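PDB 6N1L: fibronectin-binding protein BBK32 from Borrelia burgdorferi, which binds fibronectin and, through the C1r-binding domain described here, inhibits the classical pathway of complement. Local coordinates for residues S22-I27 against S139-Q144; T39-M44 against E59-F64; D68-F73 against A114-Q119. All coordinates share one frame; numbering follows the deposited sequence.

Contact 1: S22-I27 against S139-Q144; sequences SAIQTI and SLKEVQ
Apolar packing carries this contact, and I24 and L140 are its centre. The two side chains lie alongside each other, pointing in opposite senses, with I24 CG1 3.7 Å from L140 CB. Beyond this overlap the end of L140 is received between two residues one helical turn apart: L140 CD1 stands 4.0 Å from A23 CB, and the same L140 CD1 is 3.8 Å from I27 CD1. In I24, CG1 lies anti to the carbonyl carbon (chi1 -69°) with CD1 extended beyond it, which carries that methyl past L140 to the aliphatic part of K141, where I24 CD1 sits 4.0 Å from K141 CG. The helices 9-44 and 122-147 run at 159° here, their local axes 10.2 Å apart, as an antiparallel pair within the all-helical bundle; L102 and I105 of helix 93-117 also pack on L140, while L76 and I80 of helix 66-87 pack on A23. Polar contact is confined to the border, at Q144. The aliphatic part of this residue touches I24, Q144 CG lying 4.3 Å from I24 CD1, and its amide reaches back to helix 9-44, with NE2 hydrogen-bonded to D21 OD1 and to the carbonyl of K17.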
loop_
_atom_site.group_PDB
_atom_site.type_symbol
_atom_site.label_atom_id
_atom_site.label_comp_id
_atom_site.label_asym_id
_atom_site.label_seq_id
_atom_site.Cartn_x
_atom_site.Cartn_y
_atom_site.Cartn_z
ATOM N N SER A 22 0.885 -10.743 -0.772
ATOM C CA SER A 22 1.843 -9.919 -0.046
ATOM C C SER A 22 1.616 -8.441 -0.314
ATOM O O SER A 22 1.812 -7.609 0.575
ATOM C CB SER A 22 3.268 -10.307 -0.421
ATOM O OG SER A 22 3.501 -11.685 -0.172
ATOM N N ALA A 23 1.228 -8.085 -1.538
ATOM C CA ALA A 23 0.959 -6.679 -1.830
ATOM C C ALA A 23 -0.263 -6.199 -1.063
ATOM O O ALA A 23 -0.279 -5.065 -0.551
ATOM C CB ALA A 23 0.762 -6.480 -3.337
ATOM N N ILE A 24 -1.281 -7.054 -0.953
ATOM C CA ILE A 24 -2.485 -6.715 -0.207
ATOM C C ILE A 24 -2.131 -6.462 1.251
ATOM O O ILE A 24 -2.554 -5.463 1.851
ATOM C CB ILE A 24 -3.537 -7.828 -0.346
ATOM C CG1 ILE A 24 -4.091 -7.866 -1.774
ATOM C CG2 ILE A 24 -4.685 -7.626 0.651
ATOM C CD1 ILE A 24 -5.078 -9.009 -2.012
ATOM N N GLN A 25 -1.339 -7.367 1.829
ATOM C CA GLN A 25 -0.875 -7.199 3.206
ATOM C C GLN A 25 -0.106 -5.896 3.392
ATOM O O GLN A 25 -0.231 -5.238 4.435
ATOM C CB GLN A 25 0.011 -8.387 3.608
ATOM C CG GLN A 25 -0.686 -9.736 3.610
ATOM C CD GLN A 25 -1.722 -9.871 4.711
ATOM O OE1 GLN A 25 -2.826 -9.323 4.622
ATOM N NE2 GLN A 25 -1.368 -10.603 5.765
ATOM N N THR A 26 0.740 -5.539 2.419
ATOM C CA THR A 26 1.526 -4.317 2.517
ATOM C C THR A 26 0.631 -3.084 2.505
ATOM O O THR A 26 0.868 -2.138 3.262
ATOM C CB THR A 26 2.552 -4.254 1.389
ATOM O OG1 THR A 26 3.341 -5.460 1.394
ATOM C CG2 THR A 26 3.458 -3.050 1.534
ATOM N N ILE A 27 -0.379 -3.062 1.631
ATOM C CA ILE A 27 -1.328 -1.953 1.649
ATOM C C ILE A 27 -1.997 -1.850 3.010
ATOM O O ILE A 27 -2.145 -0.758 3.560
ATOM C CB ILE A 27 -2.363 -2.106 0.522
ATOM C CG1 ILE A 27 -1.653 -1.905 -0.814
ATOM C CG2 ILE A 27 -3.486 -1.074 0.726
ATOM C CD1 ILE A 27 -2.541 -2.140 -2.059
ATOM N N SER A 139 -8.937 -3.856 -5.923
ATOM C CA SER A 139 -8.626 -4.368 -7.260
ATOM C C SER A 139 -7.732 -5.597 -7.187
ATOM O O SER A 139 -7.913 -6.554 -7.951
ATOM C CB SER A 139 -7.962 -3.285 -8.117
ATOM O OG SER A 139 -8.779 -2.139 -8.266
ATOM N N LEU A 140 -6.750 -5.594 -6.281
ATOM C CA LEU A 140 -5.913 -6.775 -6.102
ATOM C C LEU A 140 -6.722 -7.971 -5.616
ATOM O O LEU A 140 -6.413 -9.113 -5.974
ATOM C CB LEU A 140 -4.775 -6.476 -5.121
ATOM C CG LEU A 140 -3.733 -5.470 -5.625
ATOM C CD1 LEU A 140 -2.776 -5.092 -4.494
ATOM C CD2 LEU A 140 -2.954 -6.031 -6.821
ATOM N N LYS A 141 -7.751 -7.731 -4.800
ATOM C CA LYS A 141 -8.627 -8.818 -4.375
ATOM C C LYS A 141 -9.393 -9.398 -5.561
ATOM O O LYS A 141 -9.605 -10.614 -5.635
ATOM C CB LYS A 141 -9.589 -8.322 -3.293
ATOM C CG LYS A 141 -8.944 -8.187 -1.917
ATOM C CD LYS A 141 -9.815 -7.360 -0.971
ATOM C CE LYS A 141 -9.095 -7.057 0.330
ATOM N NZ LYS A 141 -8.946 -8.267 1.189
ATOM N N GLU A 142 -9.818 -8.538 -6.490
ATOM C CA GLU A 142 -10.422 -9.018 -7.733
ATOM C C GLU A 142 -9.453 -9.893 -8.517
ATOM O O GLU A 142 -9.839 -10.944 -9.046
ATOM C CB GLU A 142 -10.870 -7.836 -8.583
ATOM C CG GLU A 142 -12.263 -7.350 -8.249
ATOM C CD GLU A 142 -12.415 -5.846 -8.365
ATOM O OE1 GLU A 142 -11.923 -5.256 -9.356
ATOM O OE2 GLU A 142 -13.038 -5.250 -7.456
ATOM N N VAL A 143 -8.190 -9.464 -8.617
ATOM C CA VAL A 143 -7.179 -10.244 -9.327
ATOM C C VAL A 143 -7.098 -11.649 -8.754
ATOM O O VAL A 143 -7.055 -12.641 -9.494
ATOM C CB VAL A 143 -5.813 -9.531 -9.266
ATOM C CG1 VAL A 143 -4.682 -10.516 -9.538
ATOM C CG2 VAL A 143 -5.776 -8.358 -10.233
ATOM N N GLN A 144 -7.087 -11.755 -7.423
ATOM C CA GLN A 144 -7.013 -13.061 -6.784
ATOM C C GLN A 144 -8.183 -13.947 -7.180
ATOM O O GLN A 144 -8.007 -15.157 -7.361
ATOM C CB GLN A 144 -6.951 -12.897 -5.266
ATOM C CG GLN A 144 -5.643 -12.306 -4.758
ATOM C CD GLN A 144 -4.461 -13.265 -4.886
ATOM O OE1 GLN A 144 -4.218 -13.849 -5.949
ATOM N NE2 GLN A 144 -3.719 -13.429 -3.802
#

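Contact 2: T39-M44 against E59-F64; sequences TKLTQM and EEAAKF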
loop_
_atom_site.group_PDB
_atom_site.type_symbol
_atom_site.label_atom_id
_atom_site.label_comp_id
_atom_site.label_asym_id
_atom_site.label_seq_id
_atom_site.Cartn_x
_atom_site.Cartn_y
_atom_site.Cartn_z
ATOM N N THR A 39 -4.445 9.013 14.905
ATOM C CA THR A 39 -4.875 9.056 16.301
ATOM C C THR A 39 -3.883 9.807 17.185
ATOM O O THR A 39 -4.302 10.476 18.135
ATOM C CB THR A 39 -5.125 7.652 16.864
ATOM O OG1 THR A 39 -3.903 6.908 16.985
ATOM C CG2 THR A 39 -6.110 6.889 15.984
ATOM N N LYS A 40 -2.578 9.722 16.891
ATOM C CA LYS A 40 -1.603 10.477 17.679
ATOM C C LYS A 40 -1.771 11.976 17.477
ATOM O O LYS A 40 -1.615 12.761 18.424
ATOM C CB LYS A 40 -0.174 10.071 17.309
ATOM C CG LYS A 40 0.161 8.614 17.428
ATOM C CD LYS A 40 -0.271 8.007 18.740
ATOM C CE LYS A 40 0.066 6.541 18.766
ATOM N NZ LYS A 40 -0.383 5.907 20.010
ATOM N N LEU A 41 -2.053 12.393 16.239
ATOM C CA LEU A 41 -2.277 13.800 15.947
ATOM C C LEU A 41 -3.543 14.292 16.626
ATOM O O LEU A 41 -3.584 15.418 17.143
ATOM C CB LEU A 41 -2.358 14.019 14.431
ATOM C CG LEU A 41 -1.076 13.694 13.650
ATOM C CD1 LEU A 41 -1.336 13.712 12.149
ATOM C CD2 LEU A 41 0.066 14.643 13.997
ATOM N N THR A 42 -4.583 13.452 16.649
ATOM C CA THR A 42 -5.805 13.803 17.364
ATOM C C THR A 42 -5.553 13.905 18.863
ATOM O O THR A 42 -5.953 14.885 19.503
ATOM C CB THR A 42 -6.895 12.773 17.071
ATOM O OG1 THR A 42 -7.312 12.901 15.707
ATOM C CG2 THR A 42 -8.088 12.991 17.991
ATOM N N GLN A 43 -4.868 12.910 19.435
ATOM C CA GLN A 43 -4.653 12.878 20.881
ATOM C C GLN A 43 -3.854 14.081 21.358
ATOM O O GLN A 43 -4.151 14.654 22.414
ATOM C CB GLN A 43 -3.937 11.584 21.284
ATOM C CG GLN A 43 -4.822 10.357 21.305
ATOM C CD GLN A 43 -4.031 9.080 21.142
ATOM O OE1 GLN A 43 -2.807 9.077 21.259
ATOM N NE2 GLN A 43 -4.723 7.995 20.864
ATOM N N MET A 44 -2.830 14.479 20.600
ATOM C CA MET A 44 -1.943 15.532 21.085
ATOM C C MET A 44 -2.618 16.901 21.118
ATOM O O MET A 44 -2.110 17.802 21.793
ATOM C CB MET A 44 -0.657 15.570 20.246
ATOM C CG MET A 44 -0.810 16.071 18.820
ATOM S SD MET A 44 0.764 16.085 17.922
ATOM C CE MET A 44 1.303 17.759 18.231
ATOM N N GLU A 59 5.268 13.144 21.035
ATOM C CA GLU A 59 6.460 12.347 20.754
ATOM C C GLU A 59 6.153 11.227 19.774
ATOM O O GLU A 59 6.914 10.987 18.831
ATOM C CB GLU A 59 7.030 11.755 22.038
ATOM C CG GLU A 59 7.838 12.736 22.847
ATOM C CD GLU A 59 8.297 12.137 24.155
ATOM O OE1 GLU A 59 8.379 10.889 24.237
ATOM O OE2 GLU A 59 8.560 12.916 25.101
ATOM N N GLU A 60 5.045 10.516 19.996
ATOM C CA GLU A 60 4.724 9.387 19.129
ATOM C C GLU A 60 4.394 9.849 17.716
ATOM O O GLU A 60 4.781 9.192 16.746
ATOM C CB GLU A 60 3.574 8.579 19.727
ATOM C CG GLU A 60 4.017 7.665 20.862
ATOM C CD GLU A 60 2.910 7.403 21.856
ATOM O OE1 GLU A 60 1.746 7.733 21.539
ATOM O OE2 GLU A 60 3.208 6.869 22.956
ATOM N N ALA A 61 3.695 10.978 17.577
ATOM C CA ALA A 61 3.396 11.488 16.240
ATOM C C ALA A 61 4.673 11.861 15.501
ATOM O O ALA A 61 4.740 11.741 14.272
ATOM C CB ALA A 61 2.453 12.694 16.327
ATOM N N ALA A 62 5.708 12.297 16.233
ATOM C CA ALA A 62 6.972 12.664 15.610
ATOM C C ALA A 62 7.818 11.462 15.206
ATOM O O ALA A 62 8.821 11.645 14.509
ATOM C CB ALA A 62 7.790 13.555 16.555
ATOM N N LYS A 63 7.456 10.254 15.624
ATOM C CA LYS A 63 8.272 9.089 15.313
ATOM C C LYS A 63 7.903 8.453 13.977
ATOM O O LYS A 63 8.646 7.594 13.492
ATOM C CB LYS A 63 8.172 8.056 16.436
ATOM C CG LYS A 63 8.901 8.467 17.718
ATOM C CD LYS A 63 8.812 7.369 18.760
ATOM C CE LYS A 63 8.935 7.928 20.169
ATOM N NZ LYS A 63 8.867 6.854 21.209
ATOM N N PHE A 64 6.800 8.865 13.364
ATOM C CA PHE A 64 6.463 8.376 12.028
ATOM C C PHE A 64 7.368 9.041 10.993
ATOM O O PHE A 64 7.552 10.263 11.012
ATOM C CB PHE A 64 4.985 8.662 11.727
ATOM C CG PHE A 64 4.030 7.871 12.579
ATOM C CD1 PHE A 64 3.629 8.336 13.827
ATOM C CD2 PHE A 64 3.552 6.634 12.148
ATOM C CE1 PHE A 64 2.763 7.596 14.611
ATOM C CE2 PHE A 64 2.686 5.883 12.934
ATOM C CZ PHE A 64 2.294 6.363 14.177
#
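The backbones come closest at K40 and A61, whose CA atoms are 5.3 Å apart, with a type I beta turn from A61 to F64 following on. The small side chain of A61 is consistent with so close an approach. A61 CB meets K40 CB at 3.8 Å, L41 CD2 at 3.9 Å and M44 SD at 4.1 Å, so one methyl touches three side chains from little more than one turn of helix 9-44. Helix 51-61 folds back on the C-terminal part of helix 9-44, a helical hairpin at the end of the bundle, and L122 and Y123 at the start of helix 122-147 pack against F64 and L41. The K40 chain is bent at chi2 (-48°) and then runs out fully extended across E60, with K40 CD and CE passing alongside E60 OE1 before K40 NZ closes a salt bridge to the same oxygen at 3.2 Å. That ammonium stands above the carboxylate, 54° out of its plane. Nearer its base, K40 also meets the F64 ring at about a right angle: K40 CG lies at the ring edge, 4.0 Å from F64 CE1. The turn brings F64 back toward helix 9-44, where its ring also stacks with F37 and touches T33 and L36.

Contact 3: D68-F73 against A114-Q119; sequences DLEKNF and AKIKEQ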
loop_
_atom_site.group_PDB
_atom_site.type_symbol
_atom_site.label_atom_id
_atom_site.label_comp_id
_atom_site.label_asym_id
_atom_site.label_seq_id
_atom_site.Cartn_x
_atom_site.Cartn_y
_atom_site.Cartn_z
ATOM N N ASP A 68 9.868 5.431 6.252
ATOM C CA ASP A 68 9.094 4.215 6.469
ATOM C C ASP A 68 7.965 4.096 5.448
ATOM O O ASP A 68 7.683 2.997 4.946
ATOM C CB ASP A 68 8.546 4.202 7.893
ATOM C CG ASP A 68 7.593 3.061 8.153
ATOM O OD1 ASP A 68 8.034 1.887 8.139
ATOM O OD2 ASP A 68 6.390 3.341 8.385
ATOM N N LEU A 69 7.295 5.211 5.150
ATOM C CA LEU A 69 6.260 5.192 4.118
ATOM C C LEU A 69 6.860 4.832 2.764
ATOM O O LEU A 69 6.281 4.037 2.002
ATOM C CB LEU A 69 5.549 6.546 4.058
ATOM C CG LEU A 69 4.518 6.756 2.936
ATOM C CD1 LEU A 69 3.401 5.727 3.048
ATOM C CD2 LEU A 69 3.940 8.170 2.913
ATOM N N GLU A 70 8.036 5.387 2.460
ATOM C CA GLU A 70 8.651 5.117 1.160
ATOM C C GLU A 70 9.134 3.674 1.073
ATOM O O GLU A 70 9.016 3.035 0.011
ATOM C CB GLU A 70 9.782 6.121 0.906
ATOM C CG GLU A 70 9.349 7.312 0.049
ATOM C CD GLU A 70 10.201 8.564 0.242
ATOM O OE1 GLU A 70 11.117 8.539 1.091
ATOM O OE2 GLU A 70 9.955 9.574 -0.461
ATOM N N LYS A 71 9.647 3.132 2.187
ATOM C CA LYS A 71 10.021 1.722 2.240
ATOM C C LYS A 71 8.822 0.827 1.975
ATOM O O LYS A 71 8.887 -0.091 1.147
ATOM C CB LYS A 71 10.632 1.390 3.599
ATOM C CG LYS A 71 11.156 -0.028 3.723
ATOM C CD LYS A 71 12.137 -0.336 2.598
ATOM C CE LYS A 71 13.170 -1.376 3.012
ATOM N NZ LYS A 71 13.027 -2.643 2.222
ATOM N N ASN A 72 7.704 1.087 2.659
ATOM C CA ASN A 72 6.501 0.297 2.429
ATOM C C ASN A 72 6.029 0.406 0.977
ATOM O O ASN A 72 5.533 -0.573 0.407
ATOM C CB ASN A 72 5.396 0.733 3.390
ATOM C CG ASN A 72 5.638 0.262 4.816
ATOM O OD1 ASN A 72 6.419 -0.659 5.055
ATOM N ND2 ASN A 72 4.963 0.891 5.768
ATOM N N PHE A 73 6.166 1.583 0.359
ATOM C CA PHE A 73 5.745 1.686 -1.042
ATOM C C PHE A 73 6.708 0.948 -1.965
ATOM O O PHE A 73 6.285 0.355 -2.964
ATOM C CB PHE A 73 5.590 3.143 -1.475
ATOM C CG PHE A 73 4.158 3.609 -1.464
ATOM C CD1 PHE A 73 3.593 4.111 -0.304
ATOM C CD2 PHE A 73 3.361 3.494 -2.593
ATOM C CE1 PHE A 73 2.253 4.512 -0.278
ATOM C CE2 PHE A 73 2.035 3.884 -2.574
ATOM C CZ PHE A 73 1.477 4.407 -1.418
ATOM N N ALA A 114 5.512 9.009 -6.760
ATOM C CA ALA A 114 5.838 10.362 -7.197
ATOM C C ALA A 114 5.057 11.403 -6.402
ATOM O O ALA A 114 5.602 12.461 -6.065
ATOM C CB ALA A 114 5.563 10.506 -8.694
ATOM N N LYS A 115 3.779 11.126 -6.100
ATOM C CA LYS A 115 2.977 12.049 -5.298
ATOM C C LYS A 115 3.552 12.203 -3.897
ATOM O O LYS A 115 3.563 13.308 -3.344
ATOM C CB LYS A 115 1.524 11.574 -5.215
ATOM C CG LYS A 115 0.681 11.864 -6.437
ATOM C CD LYS A 115 -0.744 11.356 -6.253
ATOM C CE LYS A 115 -1.604 11.680 -7.459
ATOM N NZ LYS A 115 -2.940 11.042 -7.357
ATOM N N ILE A 116 4.027 11.104 -3.304
ATOM C CA ILE A 116 4.609 11.155 -1.964
ATOM C C ILE A 116 5.862 12.019 -1.953
ATOM O O ILE A 116 6.142 12.711 -0.966
ATOM C CB ILE A 116 4.903 9.724 -1.470
ATOM C CG1 ILE A 116 3.600 8.995 -1.151
ATOM C CG2 ILE A 116 5.828 9.722 -0.259
ATOM C CD1 ILE A 116 3.807 7.522 -0.952
ATOM N N LYS A 117 6.629 12.006 -3.046
ATOM C CA LYS A 117 7.863 12.785 -3.098
ATOM C C LYS A 117 7.588 14.284 -3.076
ATOM O O LYS A 117 8.345 15.045 -2.463
ATOM C CB LYS A 117 8.665 12.404 -4.340
ATOM C CG LYS A 117 9.521 11.181 -4.146
ATOM C CD LYS A 117 10.084 10.688 -5.465
ATOM C CE LYS A 117 10.927 9.440 -5.249
ATOM N NZ LYS A 117 11.248 8.774 -6.540
ATOM N N GLU A 118 6.506 14.729 -3.710
ATOM C CA GLU A 118 6.215 16.154 -3.817
ATOM C C GLU A 118 5.490 16.723 -2.589
ATOM O O GLU A 118 4.981 17.851 -2.659
ATOM C CB GLU A 118 5.404 16.432 -5.089
ATOM C CG GLU A 118 3.939 16.009 -5.033
ATOM C CD GLU A 118 3.294 15.943 -6.415
ATOM O OE1 GLU A 118 4.038 15.910 -7.422
ATOM O OE2 GLU A 118 2.046 15.917 -6.499
ATOM N N GLN A 119 5.448 15.993 -1.475
ATOM C CA GLN A 119 4.764 16.430 -0.260
ATOM C C GLN A 119 5.778 16.477 0.877
ATOM O O GLN A 119 6.241 15.435 1.347
ATOM C CB GLN A 119 3.606 15.493 0.091
ATOM C CG GLN A 119 2.398 15.605 -0.824
ATOM C CD GLN A 119 1.599 16.876 -0.603
ATOM O OE1 GLN A 119 1.898 17.659 0.299
ATOM N NE2 GLN A 119 0.573 17.087 -1.429
#
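I116 makes the apolar part of this contact, dividing its two branches between three residues of helix 66-87. With chi1 at -71° its CG1 branch sits beside the backbone N and turns toward helix 66-87, and the CD1 methyl at its end rests over one face of the F73 ring in a CH-pi contact, 3.7 Å from the centroid and 24° off the normal. I116 CD1 is offset toward the F73 CD1-CE1 bond, 3.5 Å from F73 CE1. I116 and L69 meet tip to tip, L69 CD2 being 3.9 Å from I116 CD1, while the CG2 branch lies beside L69 and E70. The carbonyl of I116, close to the C-terminal end of helix 93-117, accepts a hydrogen bond from K66 NZ on the facing helix. At K117 the contact turns outward: K117 CG lies 4.0 Å from E70 OE2, the two side chains crossing at about a right angle. Beyond CG the K117 chain leads away from the carboxylate, and K117 NZ ends 6.3 Å from E70 OE2. Within this helical bundle, I30 of helix 9-44 packs on both L69 and F73. Dispersion and CH-pi contact therefore hold the interior side, while the E70 and K117 charges probably add only a weak attraction.

How the contacts relate
Contacts 1 and 3 belong to the body of the helical bundle, contact 3 being buried and contact 1 partly so, whereas contact 2 is a surface contact whose centre is about 21 Å from that of the chain. Helix 9-44 serves both contacts 1 and 2, whose centres are about 28 Å apart; contact 3 joins helices 66-87 and 93-117 instead. The two bundle contacts touch through T26 CG2 and N72 O, 3.4 Å apart, and both other contacts lie within the loop closed by contact 1. Branched aliphatic chains dominate contacts 1 and 3, with an aromatic face added in contact 3. Contact 2 alone has a salt bridge across its segments, and it packs on an alanine methyl.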